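Local coordinates for protein putative adenosine kinase (Schistosoma mansoni, PDB 3VAS) that binds adenosine and, as an adenosine kinase of the ribokinase (pfkB) family, probably catalyses its ATP-dependent phosphorylation to AMP, at residues A[195-200]-A[231-236]; A[222-227]-A[248-253]; A[279-282]-A[288-291]. All blocks are in the same frame, centred on the assembly; numbering follows the deposited sequence.

Overall arrangement
The three contacts tie together consecutive pieces of the alpha/beta part of the fold, and their chemistry changes with depth. Interaction 3 is buried: two antiparallel strands of a hairpin share backbone hydrogen bonds and line both sheet faces with apolar side chains. Interaction 1 is partly buried and chiefly apolar, without a hydrogen bond across its segments, a tyrosine from a loop lying on a helix. Interaction 2 sits at the surface, where one threonine meets a valine and a histidine. Interaction 2 uses the start of helix 224-231, interaction 1 the loop that follows its end, with centres about 17 Å apart. Interactions 1 and 3 touch through Asn235 O and Leu279 N, 2.8 Å apart, a probable hydrogen bond.

Interaction 1 of 3, residues A[195-200]-A[231-236]; sequences GMLKIA and ISYSNI
Leu197 is the first residue of helical segment 195-200 to meet the loop 231-236, and it does so through one methyl branch. Its CD1 stands 3.9 Å from CE1 of Tyr233, oblique to the ring. The side chain starts out along the flank of the helix; with CG anti to the backbone N (chi1 -175°), beside the carbonyl carbon, its end comes nearer the tyrosine than its root. Glu229 of helix 224-231 also touches Leu197.

One turn further on, Ala200 makes the more intimate half of the contact. Its CB points at the loop and packs 3.7 Å from CB of Tyr233, with CG of the same tyrosine 4.0 Å from Ala200 CB. The carbonyl end of Ala200 joins in as well, Ala200 O lying 3.7 Å from Tyr233 CD2, again oblique to the ring. The short alanine side chain lets the tyrosine stem approach the helix backbone closely, Ala200 CA and Tyr233 CA being 5.8 Å apart. The arrangement belongs to the alpha/beta layering of the ribokinase fold: helix 189-205 covers strand 209-213, and the loop leading from helix 224-231 into the parallel neighbour strand 236-240 is laid against that helix.

Tyr233 occupies the third position of a type I turn from Ile231 to Ser234, closed by the bond from Ser234 N to Ile231 O at 2.9 Å. Its CG is anti to the carbonyl carbon (chi1 -62°), and the ring extends from there past Ala200 toward Leu197. Lys201 and Leu204 continue the helix surface under the tyrosine, while Ala271 touches it from a separate loop. Ser234 OG bonds back to Met230 O, and Asn235 OD1 accepts from Phe210 N of strand 209-213.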
# COMPACT_ATOMS: atom_id res chain seq x y z
N GLY A 195 -8.86 10.39 -9.83
CA GLY A 195 -9.16 9.03 -10.24
C GLY A 195 -9.58 8.14 -9.08
O GLY A 195 -10.56 7.40 -9.17
N MET A 196 -8.84 8.21 -7.98
CA MET A 196 -9.17 7.35 -6.85
C MET A 196 -10.50 7.76 -6.21
O MET A 196 -11.24 6.91 -5.72
CB MET A 196 -8.02 7.30 -5.82
CG MET A 196 -7.77 8.58 -5.08
SD MET A 196 -6.23 8.48 -4.13
CE MET A 196 -6.66 7.28 -2.88
N LEU A 197 -10.81 9.05 -6.26
CA LEU A 197 -12.10 9.53 -5.77
C LEU A 197 -13.24 9.02 -6.65
O LEU A 197 -14.29 8.60 -6.15
CB LEU A 197 -12.13 11.06 -5.71
CG LEU A 197 -13.39 11.67 -5.08
CD1 LEU A 197 -13.64 11.09 -3.70
CD2 LEU A 197 -13.29 13.19 -5.01
N LYS A 198 -13.03 9.07 -7.96
CA LYS A 198 -14.03 8.59 -8.90
C LYS A 198 -14.31 7.10 -8.68
O LYS A 198 -15.47 6.68 -8.65
CB LYS A 198 -13.59 8.82 -10.35
CG LYS A 198 -14.76 8.83 -11.32
CD LYS A 198 -14.36 8.36 -12.72
CE LYS A 198 -15.61 8.19 -13.59
NZ LYS A 198 -15.34 7.43 -14.84
N ILE A 199 -13.25 6.31 -8.53
CA ILE A 199 -13.41 4.87 -8.30
C ILE A 199 -14.10 4.60 -6.96
O ILE A 199 -14.95 3.72 -6.87
CB ILE A 199 -12.06 4.13 -8.38
CG1 ILE A 199 -11.54 4.15 -9.81
CG2 ILE A 199 -12.21 2.69 -7.90
CD1 ILE A 199 -10.16 3.52 -9.97
N ALA A 200 -13.74 5.37 -5.94
CA ALA A 200 -14.34 5.23 -4.62
C ALA A 200 -15.85 5.48 -4.65
O ALA A 200 -16.63 4.74 -4.03
CB ALA A 200 -13.67 6.15 -3.62
N ILE A 231 -11.75 7.73 3.49
CA ILE A 231 -12.32 6.90 4.54
C ILE A 231 -13.84 6.83 4.40
O ILE A 231 -14.44 5.77 4.61
CB ILE A 231 -11.91 7.40 5.95
CG1 ILE A 231 -10.41 7.19 6.17
CG2 ILE A 231 -12.69 6.68 7.03
CD1 ILE A 231 -9.91 7.70 7.50
N SER A 232 -14.46 7.94 4.00
CA SER A 232 -15.92 7.99 3.91
C SER A 232 -16.51 7.12 2.79
O SER A 232 -17.72 6.92 2.73
CB SER A 232 -16.44 9.44 3.84
OG SER A 232 -16.27 10.02 2.56
N TYR A 233 -15.65 6.59 1.93
CA TYR A 233 -16.08 5.63 0.90
C TYR A 233 -15.49 4.24 1.15
O TYR A 233 -15.77 3.30 0.41
CB TYR A 233 -15.68 6.10 -0.50
CG TYR A 233 -16.31 7.41 -0.94
CD1 TYR A 233 -15.69 8.62 -0.67
CD2 TYR A 233 -17.52 7.42 -1.63
CE1 TYR A 233 -16.26 9.82 -1.07
CE2 TYR A 233 -18.09 8.62 -2.03
CZ TYR A 233 -17.46 9.81 -1.75
OH TYR A 233 -18.02 11.01 -2.14
N SER A 234 -14.66 4.12 2.18
CA SER A 234 -13.92 2.88 2.42
C SER A 234 -14.69 1.92 3.32
O SER A 234 -15.20 2.31 4.37
CB SER A 234 -12.56 3.18 3.04
OG SER A 234 -11.80 4.02 2.19
N ASN A 235 -14.77 0.66 2.90
CA ASN A 235 -15.37 -0.38 3.73
C ASN A 235 -14.36 -0.96 4.70
O ASN A 235 -14.72 -1.44 5.78
CB ASN A 235 -15.96 -1.48 2.86
CG ASN A 235 -16.89 -0.95 1.80
OD1 ASN A 235 -16.46 -0.63 0.69
ND2 ASN A 235 -18.17 -0.83 2.14
N ILE A 236 -13.09 -0.92 4.31
CA ILE A 236 -12.00 -1.42 5.15
C ILE A 236 -10.83 -0.44 5.13
O ILE A 236 -10.42 0.01 4.06
CB ILE A 236 -11.50 -2.80 4.67
CG1 ILE A 236 -12.66 -3.81 4.59
CG2 ILE A 236 -10.40 -3.34 5.59
CD1 ILE A 236 -12.23 -5.20 4.17

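Interaction 2 of 3, residues A[222-227]-A[248-253]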
# COMPACT_ATOMS: atom_id res chain seq x y z
N PHE A 222 -0.69 16.26 6.15
CA PHE A 222 -0.73 17.30 5.12
C PHE A 222 -1.83 17.09 4.09
O PHE A 222 -2.12 17.99 3.29
CB PHE A 222 0.63 17.42 4.44
CG PHE A 222 1.75 17.69 5.40
CD1 PHE A 222 1.88 18.94 5.98
CD2 PHE A 222 2.65 16.70 5.73
CE1 PHE A 222 2.90 19.20 6.88
CE2 PHE A 222 3.68 16.94 6.63
CZ PHE A 222 3.80 18.20 7.20
N ASN A 223 -2.44 15.91 4.10
CA ASN A 223 -3.54 15.62 3.18
C ASN A 223 -4.73 15.09 3.94
O ASN A 223 -5.38 14.13 3.51
CB ASN A 223 -3.09 14.63 2.11
CG ASN A 223 -1.96 15.17 1.27
OD1 ASN A 223 -0.79 14.90 1.54
ND2 ASN A 223 -2.30 15.95 0.25
N THR A 224 -5.00 15.71 5.08
CA THR A 224 -6.04 15.28 5.99
C THR A 224 -7.40 15.24 5.30
O THR A 224 -8.13 14.26 5.44
CB THR A 224 -6.13 16.22 7.22
OG1 THR A 224 -4.81 16.55 7.66
CG2 THR A 224 -6.89 15.56 8.34
N LYS A 225 -7.72 16.29 4.56
CA LYS A 225 -8.99 16.38 3.83
C LYS A 225 -9.19 15.16 2.93
O LYS A 225 -10.24 14.53 2.96
CB LYS A 225 -9.06 17.68 3.01
CG LYS A 225 -10.32 17.88 2.14
CD LYS A 225 -10.17 17.25 0.74
CE LYS A 225 -10.64 18.17 -0.39
NZ LYS A 225 -9.57 19.09 -0.86
N GLU A 226 -8.16 14.83 2.14
CA GLU A 226 -8.24 13.70 1.21
C GLU A 226 -8.35 12.34 1.93
O GLU A 226 -9.08 11.45 1.48
CB GLU A 226 -7.05 13.68 0.25
CG GLU A 226 -7.00 14.85 -0.75
CD GLU A 226 -6.14 16.01 -0.28
OE1 GLU A 226 -5.99 16.18 0.95
OE2 GLU A 226 -5.61 16.75 -1.13
N VAL A 227 -7.61 12.18 3.03
CA VAL A 227 -7.66 10.93 3.78
C VAL A 227 -9.06 10.71 4.35
O VAL A 227 -9.62 9.62 4.22
CB VAL A 227 -6.62 10.89 4.93
CG1 VAL A 227 -6.84 9.66 5.82
CG2 VAL A 227 -5.19 10.90 4.37
N GLY A 248 -4.42 10.72 14.68
CA GLY A 248 -5.03 11.10 15.93
C GLY A 248 -4.68 12.51 16.35
O GLY A 248 -5.57 13.28 16.73
N GLU A 249 -3.40 12.85 16.29
CA GLU A 249 -2.95 14.18 16.68
C GLU A 249 -3.63 15.27 15.85
O GLU A 249 -4.12 16.26 16.40
CB GLU A 249 -1.43 14.31 16.54
CG GLU A 249 -0.94 15.73 16.81
CD GLU A 249 0.57 15.87 16.70
OE1 GLU A 249 1.09 16.94 17.09
OE2 GLU A 249 1.23 14.92 16.23
N VAL A 250 -3.66 15.07 14.54
CA VAL A 250 -4.28 16.03 13.63
C VAL A 250 -5.77 16.22 13.94
O VAL A 250 -6.33 17.28 13.69
CB VAL A 250 -4.08 15.61 12.15
CG1 VAL A 250 -4.81 16.55 11.21
CG2 VAL A 250 -2.60 15.59 11.82
N HIS A 251 -6.40 15.20 14.53
CA HIS A 251 -7.82 15.29 14.85
C HIS A 251 -8.12 15.65 16.31
O HIS A 251 -9.27 15.61 16.74
CB HIS A 251 -8.54 13.99 14.47
CG HIS A 251 -8.62 13.77 12.99
ND1 HIS A 251 -7.56 13.30 12.25
CD2 HIS A 251 -9.63 13.98 12.11
CE1 HIS A 251 -7.92 13.22 10.98
NE2 HIS A 251 -9.17 13.62 10.87
N GLY A 252 -7.09 16.02 17.06
CA GLY A 252 -7.29 16.41 18.45
C GLY A 252 -7.56 15.25 19.40
O GLY A 252 -7.99 15.47 20.53
N LEU A 253 -7.31 14.02 18.96
CA LEU A 253 -7.44 12.86 19.82
C LEU A 253 -6.21 12.74 20.73
O LEU A 253 -5.31 11.93 20.47
CB LEU A 253 -7.62 11.59 18.99
CG LEU A 253 -8.74 11.68 17.94
CD1 LEU A 253 -8.88 10.39 17.15
CD2 LEU A 253 -10.05 12.06 18.60
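Thr224 brings both branches of its side chain against the end of helix 241-250, and the close packing is confined to this one residue and its two partners, with no hydrogen bond between the segments. Its CG2 methyl lies 3.7 Å from Val250 CG1 and equally 3.7 Å from His251 CE1, oblique to the imidazole ring. Thr224 and Val250 reach toward each other tip to tip, with OG1 of the threonine 3.6 Å from Val250 CG1. That hydroxyl is hydrogen-bonded to Ser220 O in the preceding helix; its contact with the valine methyl is van der Waals packing. With CG2 anti to the backbone N of Thr224, the methyl is the branch that meets the histidine. The ring itself is held at both nitrogens, ND1 by Tyr247 O and NE2 by Asp228 OD2, and it stacks on Tyr247.

The other side is loose: Val250 is exposed to solvent. Beyond His251 the chain turns away through Gly252, whose positive phi makes it the C' residue of a Schellman motif, closed by Leu253 N to Gly248 O and Gly252 N to Glu249 O.

Interaction 3 of 3, residues A[279-282]-A[288-291]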
# COMPACT_ATOMS: atom_id res chain seq x y z
N LEU A 279 -14.71 -1.63 8.55
CA LEU A 279 -13.73 -2.36 9.34
C LEU A 279 -12.40 -1.60 9.38
O LEU A 279 -11.91 -1.15 8.35
CB LEU A 279 -13.52 -3.76 8.75
CG LEU A 279 -12.53 -4.67 9.47
CD1 LEU A 279 -13.00 -4.96 10.88
CD2 LEU A 279 -12.31 -5.96 8.69
N VAL A 280 -11.83 -1.47 10.58
CA VAL A 280 -10.55 -0.78 10.73
C VAL A 280 -9.52 -1.71 11.38
O VAL A 280 -9.81 -2.35 12.39
CB VAL A 280 -10.70 0.51 11.56
CG1 VAL A 280 -9.37 1.25 11.66
CG2 VAL A 280 -11.77 1.41 10.94
N ILE A 281 -8.34 -1.80 10.78
CA ILE A 281 -7.29 -2.68 11.28
C ILE A 281 -6.00 -1.89 11.42
O ILE A 281 -5.47 -1.36 10.45
CB ILE A 281 -7.04 -3.87 10.33
CG1 ILE A 281 -8.34 -4.65 10.10
CG2 ILE A 281 -5.93 -4.77 10.85
CD1 ILE A 281 -8.22 -5.78 9.10
N ILE A 282 -5.49 -1.80 12.65
CA ILE A 282 -4.26 -1.06 12.91
C ILE A 282 -3.17 -2.00 13.38
O ILE A 282 -3.26 -2.56 14.48
CB ILE A 282 -4.49 0.03 13.98
CG1 ILE A 282 -5.63 0.97 13.57
CG2 ILE A 282 -3.20 0.81 14.24
CD1 ILE A 282 -5.40 1.65 12.23
N PRO A 288 0.44 -6.69 19.62
CA PRO A 288 -0.88 -7.06 19.09
C PRO A 288 -1.50 -5.97 18.23
O PRO A 288 -1.49 -4.78 18.58
CB PRO A 288 -1.71 -7.27 20.35
CG PRO A 288 -0.71 -7.71 21.37
CD PRO A 288 0.53 -6.92 21.07
N LEU A 289 -2.03 -6.38 17.08
CA LEU A 289 -2.73 -5.46 16.20
C LEU A 289 -4.10 -5.21 16.78
O LEU A 289 -4.62 -6.02 17.56
CB LEU A 289 -2.82 -6.02 14.78
CG LEU A 289 -3.58 -7.32 14.51
CD1 LEU A 289 -5.08 -7.08 14.33
CD2 LEU A 289 -3.02 -8.03 13.29
N LEU A 290 -4.70 -4.08 16.41
CA LEU A 290 -6.02 -3.71 16.86
C LEU A 290 -6.99 -3.79 15.70
O LEU A 290 -6.64 -3.48 14.56
CB LEU A 290 -6.02 -2.30 17.45
CG LEU A 290 -5.01 -2.03 18.57
CD1 LEU A 290 -4.99 -0.56 18.94
CD2 LEU A 290 -5.30 -2.90 19.79
N TYR A 291 -8.22 -4.21 15.98
CA TYR A 291 -9.28 -4.13 14.99
C TYR A 291 -10.63 -3.83 15.64
O TYR A 291 -10.85 -4.17 16.80
CB TYR A 291 -9.36 -5.40 14.13
CG TYR A 291 -9.83 -6.64 14.86
CD1 TYR A 291 -11.17 -6.97 14.93
CD2 TYR A 291 -8.91 -7.51 15.45
CE1 TYR A 291 -11.60 -8.12 15.59
CE2 TYR A 291 -9.33 -8.65 16.11
CZ TYR A 291 -10.67 -8.95 16.17
OH TYR A 291 -11.08 -10.09 16.83
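Ile282 and Leu290 form a hydrogen-bonded antiparallel pair, each giving its N-H to the carbonyl of the other. Ile282 N donates to Leu290 O over 2.8 Å, at 165° at the hydrogen, and Leu290 N returns a bond of 2.8 Å to Ile282 O, straighter at 171°. Both donors stand somewhat tilted from the plane of the carbonyl they meet. Next along the ladder, Ile281 and Tyr291 are a non-hydrogen-bonded pair, with CA atoms 4.5 Å apart. Here weaker CA-H...O contacts fill in: Tyr291 CA comes 3.2 Å from Val280 O, and Ile281 CA lies 3.4 Å from Leu290 O.

The side chains then pack on the two faces of the hairpin. On one, Ile281 CG1 meets Tyr291 CB at 4.2 Å, and its other branch, CG2, approaches Leu289 CD1 at 4.3 Å. Tyr291 meets Ile281 through its CB; CG lies between the backbone N and the carbonyl carbon (chi1 69°), and the ring leads away from strand 279-284. On the other face Ile282 and Leu290 stand side by side, CB to CB 4.5 Å.

The two strands form a beta hairpin at the edge of the parallel strands of the fold, where strand 236-240 flanks 279-284 and strand 300-302 continues beyond 287-293. The Ile281 and Tyr291 face is covered by helices 318-330 and 336-351, with Phe322 and Phe326 against Ile281 and Leu340 against Tyr291, whereas helix 257-267 covers the Leu290 face through Val258 and His259.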